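Local atomic coordinates of peptidase M14, carboxypeptidase A (Thermoplasmatales archaeon SCGC AB-540-F20, PDB entry 4XED), a protein that is probably a carboxypeptidase A-like M14 metallopeptidase, whose calcium-binding PKD domain, a beta-sandwich module, may mediate binding to other molecules. Residues P10-P15 and G91-T96; T23-F28 and I63-W68; I42-G47 and Y74-K79. All blocks are in the same frame, centred on the assembly; numbering follows the deposited sequence.

Contact 1. Residues P10-P15 and G91-T96; sequences PNVTGP and GTLEVT
Strand 11-13 runs beside strand 91-96 with the two N-to-C directions only 20° apart and the axes 6.0 Å apart at their closest, yet no hydrogen bond joins them, and each is bonded into a different sheet. The backbones come nearest at one end, where the CA of Gly-91 approaches the O of Pro-10 at 3.3 Å in a CA-H...O contact. Glycine suits this place because any CB would collide with that oxygen. Further along, the side chains of Val-12 and Leu-93 fill the seam: CG1 of Val-12, placed opposite its own amide nitrogen (chi1 -176°), lies 4.2 Å from CB of Leu-93. The CD2 branch of Leu-93 reaches past the valine onto the backbone and rests 3.8 Å from the N of Gly-14. Were Leu-93 an alanine, both methyl branches would be gone and a gap would probably open over the Val-12 to Gly-14 backbone. Beyond it, CG2 of Val-95 packs 3.7 Å from the O of Pro-15. The contact thus closes one margin of the beta-sandwich: strand 11-13 pairs with strand 24-29 through Asn-11 and Thr-13, whereas strand 91-97 is bonded to strand 72-82.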
loop_
_atom_site.group_PDB
_atom_site.type_symbol
_atom_site.label_atom_id
_atom_site.label_comp_id
_atom_site.label_asym_id
_atom_site.label_seq_id
_atom_site.Cartn_x
_atom_site.Cartn_y
_atom_site.Cartn_z
ATOM N N PRO A 10 3.155 -1.579 6.833
ATOM C CA PRO A 10 2.051 -2.260 6.165
ATOM C C PRO A 10 2.431 -3.516 5.418
ATOM O O PRO A 10 3.555 -3.665 4.929
ATOM C CB PRO A 10 1.529 -1.202 5.185
ATOM C CG PRO A 10 1.902 0.120 5.832
ATOM C CD PRO A 10 3.228 -0.153 6.430
ATOM N N ASN A 11 1.440 -4.386 5.310
ATOM C CA ASN A 11 1.496 -5.561 4.465
ATOM C C ASN A 11 0.692 -5.303 3.187
ATOM O O ASN A 11 -0.376 -4.702 3.229
ATOM C CB ASN A 11 0.907 -6.756 5.211
ATOM C CG ASN A 11 1.750 -7.200 6.359
ATOM O OD1 ASN A 11 2.757 -7.892 6.167
ATOM N ND2 ASN A 11 1.426 -6.714 7.553
ATOM N N VAL A 12 1.209 -5.829 2.067
ATOM C CA VAL A 12 0.599 -5.730 0.746
ATOM C C VAL A 12 0.552 -7.106 0.087
ATOM O O VAL A 12 1.612 -7.693 -0.119
ATOM C CB VAL A 12 1.429 -4.799 -0.197
ATOM C CG1 VAL A 12 0.715 -4.631 -1.530
ATOM C CG2 VAL A 12 1.784 -3.473 0.467
ATOM N N THR A 13 -0.632 -7.626 -0.221
ATOM C CA THR A 13 -0.706 -8.888 -0.953
ATOM C C THR A 13 -1.548 -8.731 -2.208
ATOM O O THR A 13 -2.506 -7.960 -2.237
ATOM C CB THR A 13 -1.247 -10.072 -0.075
ATOM O OG1 THR A 13 -2.576 -9.791 0.365
ATOM C CG2 THR A 13 -0.353 -10.306 1.125
ATOM N N GLY A 14 -1.208 -9.501 -3.231
ATOM C CA GLY A 14 -1.977 -9.519 -4.460
ATOM C C GLY A 14 -1.106 -10.164 -5.518
ATOM O O GLY A 14 -0.026 -10.682 -5.221
ATOM N N PRO A 15 -1.601 -10.182 -6.770
ATOM C CA PRO A 15 -0.876 -10.867 -7.847
ATOM C C PRO A 15 0.483 -10.232 -8.127
ATOM O O PRO A 15 0.600 -9.011 -8.249
ATOM C CB PRO A 15 -1.792 -10.702 -9.041
ATOM C CG PRO A 15 -3.055 -10.331 -8.532
ATOM C CD PRO A 15 -2.900 -9.679 -7.206
ATOM N N GLY A 91 6.176 -1.210 3.479
ATOM C CA GLY A 91 6.017 -2.587 3.045
ATOM C C GLY A 91 6.079 -2.590 1.531
ATOM O O GLY A 91 5.736 -1.581 0.900
ATOM N N THR A 92 6.560 -3.674 0.930
ATOM C CA THR A 92 6.764 -3.717 -0.515
ATOM C C THR A 92 6.384 -5.060 -1.128
ATOM O O THR A 92 6.522 -6.126 -0.487
ATOM C CB THR A 92 8.234 -3.381 -0.916
ATOM O OG1 THR A 92 9.087 -4.514 -0.744
ATOM C CG2 THR A 92 8.803 -2.202 -0.127
ATOM N N LEU A 93 5.906 -4.992 -2.371
ATOM C CA LEU A 93 5.591 -6.165 -3.184
ATOM C C LEU A 93 5.983 -5.869 -4.610
ATOM O O LEU A 93 5.547 -4.875 -5.187
ATOM C CB LEU A 93 4.091 -6.438 -3.131
ATOM C CG LEU A 93 3.606 -7.716 -3.806
ATOM C CD1 LEU A 93 4.104 -8.986 -3.111
ATOM C CD2 LEU A 93 2.086 -7.743 -3.911
ATOM N N GLU A 94 6.766 -6.769 -5.203
ATOM C CA GLU A 94 7.213 -6.617 -6.592
ATOM C C GLU A 94 6.222 -7.288 -7.549
ATOM O O GLU A 94 5.941 -8.489 -7.428
ATOM C CB GLU A 94 8.603 -7.214 -6.724
ATOM C CG GLU A 94 9.191 -7.186 -8.084
ATOM C CD GLU A 94 10.274 -8.250 -8.252
ATOM O OE1 GLU A 94 9.936 -9.447 -8.503
ATOM O OE2 GLU A 94 11.455 -7.874 -8.118
ATOM N N VAL A 95 5.726 -6.514 -8.506
ATOM C CA VAL A 95 4.730 -6.998 -9.462
ATOM C C VAL A 95 5.315 -6.922 -10.872
ATOM O O VAL A 95 5.746 -5.857 -11.331
ATOM C CB VAL A 95 3.498 -6.103 -9.391
ATOM C CG1 VAL A 95 2.463 -6.526 -10.389
ATOM C CG2 VAL A 95 2.895 -6.163 -7.968
ATOM N N THR A 96 5.332 -8.058 -11.560
ATOM C CA THR A 96 5.899 -8.160 -12.907
ATOM C C THR A 96 4.786 -8.175 -13.962
ATOM O O THR A 96 3.827 -8.918 -13.864
ATOM C CB THR A 96 6.770 -9.424 -13.033
ATOM O OG1 THR A 96 7.811 -9.362 -12.050
ATOM C CG2 THR A 96 7.381 -9.523 -14.392
#

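Contact 2. Residues T23-F28 and I63-W68; sequences TYNYTF and IFSHTW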
loop_
_atom_site.group_PDB
_atom_site.type_symbol
_atom_site.label_atom_id
_atom_site.label_comp_id
_atom_site.label_asym_id
_atom_site.label_seq_id
_atom_site.Cartn_x
_atom_site.Cartn_y
_atom_site.Cartn_z
ATOM N N THR A 23 -6.674 -5.347 -14.847
ATOM C CA THR A 23 -6.788 -4.722 -13.527
ATOM C C THR A 23 -6.630 -5.784 -12.446
ATOM O O THR A 23 -7.220 -6.853 -12.560
ATOM C CB THR A 23 -8.148 -4.047 -13.375
ATOM O OG1 THR A 23 -8.328 -3.113 -14.449
ATOM C CG2 THR A 23 -8.267 -3.390 -12.004
ATOM N N TYR A 24 -5.830 -5.496 -11.420
ATOM C CA TYR A 24 -5.567 -6.438 -10.313
ATOM C C TYR A 24 -5.809 -5.781 -8.962
ATOM O O TYR A 24 -5.640 -4.574 -8.820
ATOM C CB TYR A 24 -4.129 -6.973 -10.410
ATOM C CG TYR A 24 -3.897 -7.792 -11.680
ATOM C CD1 TYR A 24 -4.397 -9.103 -11.814
ATOM C CD2 TYR A 24 -3.180 -7.266 -12.731
ATOM C CE1 TYR A 24 -4.194 -9.839 -12.956
ATOM C CE2 TYR A 24 -2.990 -7.988 -13.898
ATOM C CZ TYR A 24 -3.491 -9.274 -13.993
ATOM O OH TYR A 24 -3.271 -9.989 -15.148
ATOM N N ASN A 25 -6.209 -6.592 -7.986
ATOM C CA ASN A 25 -6.544 -6.124 -6.632
ATOM C C ASN A 25 -5.434 -6.391 -5.643
ATOM O O ASN A 25 -4.898 -7.490 -5.577
ATOM C CB ASN A 25 -7.777 -6.874 -6.126
ATOM C CG ASN A 25 -8.994 -6.569 -6.912
ATOM O OD1 ASN A 25 -9.299 -5.412 -7.164
ATOM N ND2 ASN A 25 -9.722 -7.594 -7.289
ATOM N N TYR A 26 -5.133 -5.371 -4.846
ATOM C CA TYR A 26 -4.119 -5.432 -3.790
ATOM C C TYR A 26 -4.756 -5.135 -2.434
ATOM O O TYR A 26 -5.517 -4.188 -2.290
ATOM C CB TYR A 26 -2.930 -4.481 -4.143
ATOM C CG TYR A 26 -2.278 -5.012 -5.392
ATOM C CD1 TYR A 26 -1.275 -5.960 -5.330
ATOM C CD2 TYR A 26 -2.750 -4.656 -6.643
ATOM C CE1 TYR A 26 -0.785 -6.566 -6.466
ATOM C CE2 TYR A 26 -2.234 -5.236 -7.817
ATOM C CZ TYR A 26 -1.279 -6.194 -7.713
ATOM O OH TYR A 26 -0.799 -6.772 -8.885
ATOM N N THR A 27 -4.390 -5.965 -1.471
ATOM C CA THR A 27 -4.891 -5.870 -0.113
ATOM C C THR A 27 -3.808 -5.252 0.765
ATOM O O THR A 27 -2.665 -5.734 0.773
ATOM C CB THR A 27 -5.263 -7.257 0.412
ATOM O OG1 THR A 27 -6.272 -7.820 -0.424
ATOM C CG2 THR A 27 -5.745 -7.171 1.843
ATOM N N PHE A 28 -4.169 -4.186 1.492
ATOM C CA PHE A 28 -3.235 -3.437 2.333
ATOM C C PHE A 28 -3.740 -3.493 3.759
ATOM O O PHE A 28 -4.944 -3.264 4.008
ATOM C CB PHE A 28 -3.155 -1.967 1.903
ATOM C CG PHE A 28 -2.650 -1.768 0.495
ATOM C CD1 PHE A 28 -3.501 -1.859 -0.593
ATOM C CD2 PHE A 28 -1.325 -1.465 0.239
ATOM C CE1 PHE A 28 -3.054 -1.691 -1.891
ATOM C CE2 PHE A 28 -0.872 -1.302 -1.061
ATOM C CZ PHE A 28 -1.760 -1.409 -2.115
ATOM N N ILE A 63 -8.677 -2.655 0.213
ATOM C CA ILE A 63 -8.352 -3.268 -1.063
ATOM C C ILE A 63 -8.453 -2.220 -2.145
ATOM O O ILE A 63 -9.506 -1.593 -2.302
ATOM C CB ILE A 63 -9.239 -4.523 -1.341
ATOM C CG1 ILE A 63 -9.002 -5.532 -0.180
ATOM C CG2 ILE A 63 -8.946 -5.071 -2.704
ATOM C CD1 ILE A 63 -9.846 -6.739 -0.035
ATOM N N PHE A 64 -7.366 -2.007 -2.883
ATOM C CA PHE A 64 -7.328 -1.091 -4.017
ATOM C C PHE A 64 -6.820 -1.792 -5.245
ATOM O O PHE A 64 -5.908 -2.608 -5.152
ATOM C CB PHE A 64 -6.422 0.087 -3.717
ATOM C CG PHE A 64 -6.847 0.877 -2.535
ATOM C CD1 PHE A 64 -8.087 1.506 -2.491
ATOM C CD2 PHE A 64 -6.003 0.983 -1.460
ATOM C CE1 PHE A 64 -8.468 2.231 -1.375
ATOM C CE2 PHE A 64 -6.363 1.698 -0.358
ATOM C CZ PHE A 64 -7.605 2.322 -0.303
ATOM N N SER A 65 -7.410 -1.465 -6.392
ATOM C CA SER A 65 -7.003 -2.059 -7.643
ATOM C C SER A 65 -6.107 -1.119 -8.449
ATOM O O SER A 65 -6.112 0.090 -8.239
ATOM C CB SER A 65 -8.224 -2.472 -8.453
ATOM O OG SER A 65 -9.068 -1.378 -8.757
ATOM N N HIS A 66 -5.340 -1.687 -9.363
ATOM C CA HIS A 66 -4.466 -0.911 -10.225
ATOM C C HIS A 66 -4.290 -1.684 -11.516
ATOM O O HIS A 66 -4.446 -2.907 -11.543
ATOM C CB HIS A 66 -3.123 -0.611 -9.549
ATOM C CG HIS A 66 -2.319 0.444 -10.247
ATOM N ND1 HIS A 66 -2.707 1.769 -10.278
ATOM C CD2 HIS A 66 -1.157 0.377 -10.944
ATOM C CE1 HIS A 66 -1.820 2.467 -10.972
ATOM N NE2 HIS A 66 -0.855 1.649 -11.362
ATOM N N THR A 67 -3.970 -0.934 -12.563
ATOM C CA THR A 67 -3.658 -1.481 -13.882
ATOM C C THR A 67 -2.341 -0.852 -14.338
ATOM O O THR A 67 -2.164 0.364 -14.193
ATOM C CB THR A 67 -4.782 -1.136 -14.909
ATOM O OG1 THR A 67 -6.044 -1.550 -14.382
ATOM C CG2 THR A 67 -4.564 -1.821 -16.192
ATOM N N TRP A 68 -1.416 -1.660 -14.837
ATOM C CA TRP A 68 -0.170 -1.156 -15.416
ATOM C C TRP A 68 -0.260 -1.273 -16.941
ATOM O O TRP A 68 -0.641 -2.319 -17.474
ATOM C CB TRP A 68 1.026 -1.956 -14.907
ATOM C CG TRP A 68 1.326 -1.771 -13.435
ATOM C CD1 TRP A 68 2.217 -0.881 -12.903
ATOM C CD2 TRP A 68 0.767 -2.481 -12.323
ATOM N NE1 TRP A 68 2.260 -0.991 -11.536
ATOM C CE2 TRP A 68 1.377 -1.964 -11.152
ATOM C CE3 TRP A 68 -0.192 -3.487 -12.188
ATOM C CZ2 TRP A 68 1.046 -2.414 -9.865
ATOM C CZ3 TRP A 68 -0.496 -3.935 -10.920
ATOM C CH2 TRP A 68 0.131 -3.404 -9.784
#
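Tyr-26 brings the CE2 side of its phenol ring against the outer end of the Trp-68 indole, CE2 standing 3.6 Å from CH2 of the tryptophan. The ring planes are nearly perpendicular, at 89°, and the two side chains enter from opposite directions. Tyrosine suits the place because its ring packs in the interior while its hydroxyl has a polar partner there, the carbonyl of Pro-15. Within segment 63-68, CD2 of His-66 lies over the centre of the indole face, 3.4 Å above its plane. At the other end CD1 of Phe-28 meets CD2 of Phe-64 at 3.9 Å, the planes inclined by 46°.

Beneath these aromatics the strands form a regular antiparallel pairing. Tyr-24 with His-66 and Tyr-26 with Phe-64 are hydrogen-bonded pairs, each joined by two N-H...O bonds; that from Tyr-24 N to His-66 O is 2.9 Å long and almost straight. The reverse face carries Asn-25, Thr-27, Ile-63 and Ser-65, small, polar or beta-branched residues suited to a more exposed surface. There CG1 of Ile-63, turned back beside its own backbone nitrogen (chi1 -59°), runs alongside Thr-27 and comes 3.6 Å from its OG1. Strand 62-66 is one edge of this sheet, strand 11-13 the other, with strand 24-29 between them, and the aromatic face looks across the sandwich at Val-95 and Met-97 of strand 91-97 and Ile-53 of strand 49-56.

Contact 3. Residues I42-G47 and Y74-K79; sequences IEWGDG and YVVRAK. With EDO (1,2-ethanediol), chain C.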
loop_
_atom_site.group_PDB
_atom_site.type_symbol
_atom_site.label_atom_id
_atom_site.label_comp_id
_atom_site.label_asym_id
_atom_site.label_seq_id
_atom_site.Cartn_x
_atom_site.Cartn_y
_atom_site.Cartn_z
ATOM N N ILE A 42 0.581 5.001 -0.774
ATOM C CA ILE A 42 0.867 3.879 -1.662
ATOM C C ILE A 42 1.564 4.405 -2.921
ATOM O O ILE A 42 1.094 5.360 -3.553
ATOM C CB ILE A 42 -0.427 3.157 -2.043
ATOM C CG1 ILE A 42 -1.111 2.598 -0.780
ATOM C CG2 ILE A 42 -0.186 2.087 -3.108
ATOM C CD1 ILE A 42 -2.523 2.151 -1.023
ATOM N N GLU A 43 2.651 3.734 -3.304
ATOM C CA GLU A 43 3.311 3.898 -4.603
ATOM C C GLU A 43 3.013 2.663 -5.433
ATOM O O GLU A 43 3.236 1.541 -4.980
ATOM C CB GLU A 43 4.822 4.000 -4.439
ATOM C CG GLU A 43 5.297 5.210 -3.711
ATOM C CD GLU A 43 6.793 5.198 -3.479
ATOM O OE1 GLU A 43 7.441 4.132 -3.641
ATOM O OE2 GLU A 43 7.333 6.267 -3.142
ATOM N N TRP A 44 2.482 2.835 -6.634
ATOM C CA TRP A 44 2.236 1.696 -7.508
ATOM C C TRP A 44 3.478 1.287 -8.329
ATOM O O TRP A 44 3.452 0.302 -9.075
ATOM C CB TRP A 44 1.066 1.984 -8.455
ATOM C CG TRP A 44 -0.251 2.124 -7.737
ATOM C CD1 TRP A 44 -0.987 3.249 -7.584
ATOM C CD2 TRP A 44 -0.979 1.083 -7.076
ATOM N NE1 TRP A 44 -2.128 2.992 -6.865
ATOM C CE2 TRP A 44 -2.148 1.664 -6.540
ATOM C CE3 TRP A 44 -0.761 -0.297 -6.878
ATOM C CZ2 TRP A 44 -3.114 0.906 -5.858
ATOM C CZ3 TRP A 44 -1.698 -1.039 -6.186
ATOM C CH2 TRP A 44 -2.855 -0.433 -5.680
ATOM N N GLY A 45 4.561 2.049 -8.204
ATOM C CA GLY A 45 5.829 1.734 -8.835
ATOM C C GLY A 45 6.004 2.298 -10.233
ATOM O O GLY A 45 7.078 2.139 -10.830
ATOM N N ASP A 46 4.960 2.948 -10.747
ATOM C CA ASP A 46 4.906 3.461 -12.106
ATOM C C ASP A 46 4.749 4.970 -12.129
ATOM O O ASP A 46 4.488 5.535 -13.176
ATOM C CB ASP A 46 3.747 2.803 -12.867
ATOM C CG ASP A 46 2.413 2.966 -12.186
ATOM O OD1 ASP A 46 2.328 3.642 -11.134
ATOM O OD2 ASP A 46 1.417 2.433 -12.746
ATOM N N GLY A 47 4.916 5.614 -10.974
ATOM C CA GLY A 47 4.725 7.056 -10.823
ATOM C C GLY A 47 3.395 7.448 -10.196
ATOM O O GLY A 47 3.267 8.555 -9.700
ATOM N N TYR A 74 7.452 -3.674 -11.252
ATOM C CA TYR A 74 6.982 -2.532 -10.479
ATOM C C TYR A 74 7.055 -2.832 -8.988
ATOM O O TYR A 74 6.540 -3.854 -8.520
ATOM C CB TYR A 74 5.542 -2.205 -10.908
ATOM C CG TYR A 74 5.462 -1.820 -12.379
ATOM C CD1 TYR A 74 5.781 -0.528 -12.764
ATOM C CD2 TYR A 74 5.045 -2.716 -13.359
ATOM C CE1 TYR A 74 5.729 -0.155 -14.081
ATOM C CE2 TYR A 74 4.974 -2.339 -14.673
ATOM C CZ TYR A 74 5.314 -1.051 -15.015
ATOM O OH TYR A 74 5.262 -0.609 -16.311
ATOM N N VAL A 75 7.639 -1.910 -8.245
ATOM C CA VAL A 75 7.729 -2.073 -6.803
ATOM C C VAL A 75 6.585 -1.313 -6.153
ATOM O O VAL A 75 6.603 -0.079 -6.069
ATOM C CB VAL A 75 9.070 -1.597 -6.266
ATOM C CG1 VAL A 75 9.155 -1.914 -4.812
ATOM C CG2 VAL A 75 10.206 -2.262 -7.025
ATOM N N VAL A 76 5.552 -2.052 -5.749
ATOM C CA VAL A 76 4.432 -1.457 -5.046
ATOM C C VAL A 76 4.881 -1.278 -3.585
ATOM O O VAL A 76 5.415 -2.220 -2.981
ATOM C CB VAL A 76 3.200 -2.356 -5.110
ATOM C CG1 VAL A 76 2.067 -1.804 -4.288
ATOM C CG2 VAL A 76 2.788 -2.569 -6.560
ATOM N N ARG A 77 4.696 -0.089 -3.025
ATOM C CA ARG A 77 5.101 0.162 -1.645
ATOM C C ARG A 77 3.977 0.859 -0.909
ATOM O O ARG A 77 3.210 1.645 -1.496
ATOM C CB ARG A 77 6.375 1.017 -1.576
ATOM C CG ARG A 77 7.529 0.457 -2.381
ATOM C CD ARG A 77 8.845 1.023 -1.866
ATOM N NE ARG A 77 8.908 2.470 -1.970
ATOM C CZ ARG A 77 9.853 3.217 -1.418
ATOM N NH1 ARG A 77 10.849 2.668 -0.732
ATOM N NH2 ARG A 77 9.823 4.515 -1.588
ATOM N N ALA A 78 3.883 0.581 0.393
ATOM C CA ALA A 78 2.911 1.251 1.231
ATOM C C ALA A 78 3.503 1.566 2.582
ATOM O O ALA A 78 4.155 0.739 3.200
ATOM C CB ALA A 78 1.662 0.412 1.390
ATOM N N LYS A 79 3.253 2.788 3.044
ATOM C CA LYS A 79 3.562 3.207 4.425
ATOM C C LYS A 79 2.291 3.796 5.040
ATOM O O LYS A 79 1.319 4.063 4.320
ATOM C CB LYS A 79 4.742 4.176 4.480
ATOM C CG LYS A 79 4.492 5.493 3.793
ATOM C CD LYS A 79 5.677 6.456 3.916
ATOM C CE LYS A 79 5.488 7.664 2.971
ATOM N NZ LYS A 79 6.536 8.723 3.232
HETATM C C1 EDO C . 6.255 10.924 0.333
HETATM O O1 EDO C . 5.812 10.917 1.681
HETATM C C2 EDO C . 6.945 9.599 0.059
HETATM O O2 EDO C . 7.859 9.760 -1.035
HETATM O O HOH W 1 7.874 2.395 -5.727
HETATM O O HOH W 2 8.803 0.334 -9.671
#
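Ile-42 and Ala-78 meet on the buried face, CG1 of the isoleucine 4.1 Å from CB of the alanine, and beside them Trp-44 and Val-76 lie side by side, CE3 of the indole meeting CG1 of Val-76 at 4.1 Å. The CG2 methyl of Ile-42 also sits over the centre of the indole face, so a branched aliphatic chain and a broad ring fill this layer together. The indole is held at its polar end by Glu-50, and its other neighbours include Phe-64 from the facing sheet. In the backbone, Glu-43 and Arg-77 form a hydrogen-bonded antiparallel pair: Glu-43 N reaches Arg-77 O at 2.8 Å, and Arg-77 N returns the bond to Glu-43 O.

This is the centre of the four-stranded sheet of the PKD domain's immunoglobulin-like beta-sandwich, where strands 38-43 and 72-82 are neighbours. At Gly-45 strand pairing has given way to a turn, whose backbone angles (phi 89°) call for glycine.

The more open face carries charge and water instead. Glu-43 and Arg-77 project the same way and form a salt bridge; a bend in the arginine (chi3 -60°) accompanies a side-on approach in which NE donates to Glu-43 OE1 at 2.8 Å, from above the carboxylate plane. NH2 bonds the same oxygen at 3.2 Å and OE2 only weakly. A water joins OE1 to Val-75 O, and another donates to Gly-45 O and accepts from Val-75 N, 2.9 Å from the water oxygen. Farther along this side, Lys-79 NZ donates to O1 of a 1,2-ethanediol, probably from the crystallisation liquor, at 2.8 Å, and also pairs with Glu-87.

How the contacts relate
The three contacts belong to one beta-sandwich of two sheets. Contact 2 lies in the three-stranded sheet and contact 3 in the four-stranded one, while contact 1 joins an edge strand of each. Between contacts 2 and 3, whose centres are about 11 Å apart, two probable hydrogen bonds form links: His-66 NE2 to Asp-46 OD2 at 2.8 Å and Trp-68 NE1 to Trp-44 O at 3.0 Å. Contact 1 connects to contact 2 through Pro-15 O and Tyr-26 OH, 2.7 Å apart, and to contact 3 through Val-95 O and Tyr-74 N, 2.8 Å apart. The calcium ion lies away from this packing, about 13 Å from the Pro-10 side chain.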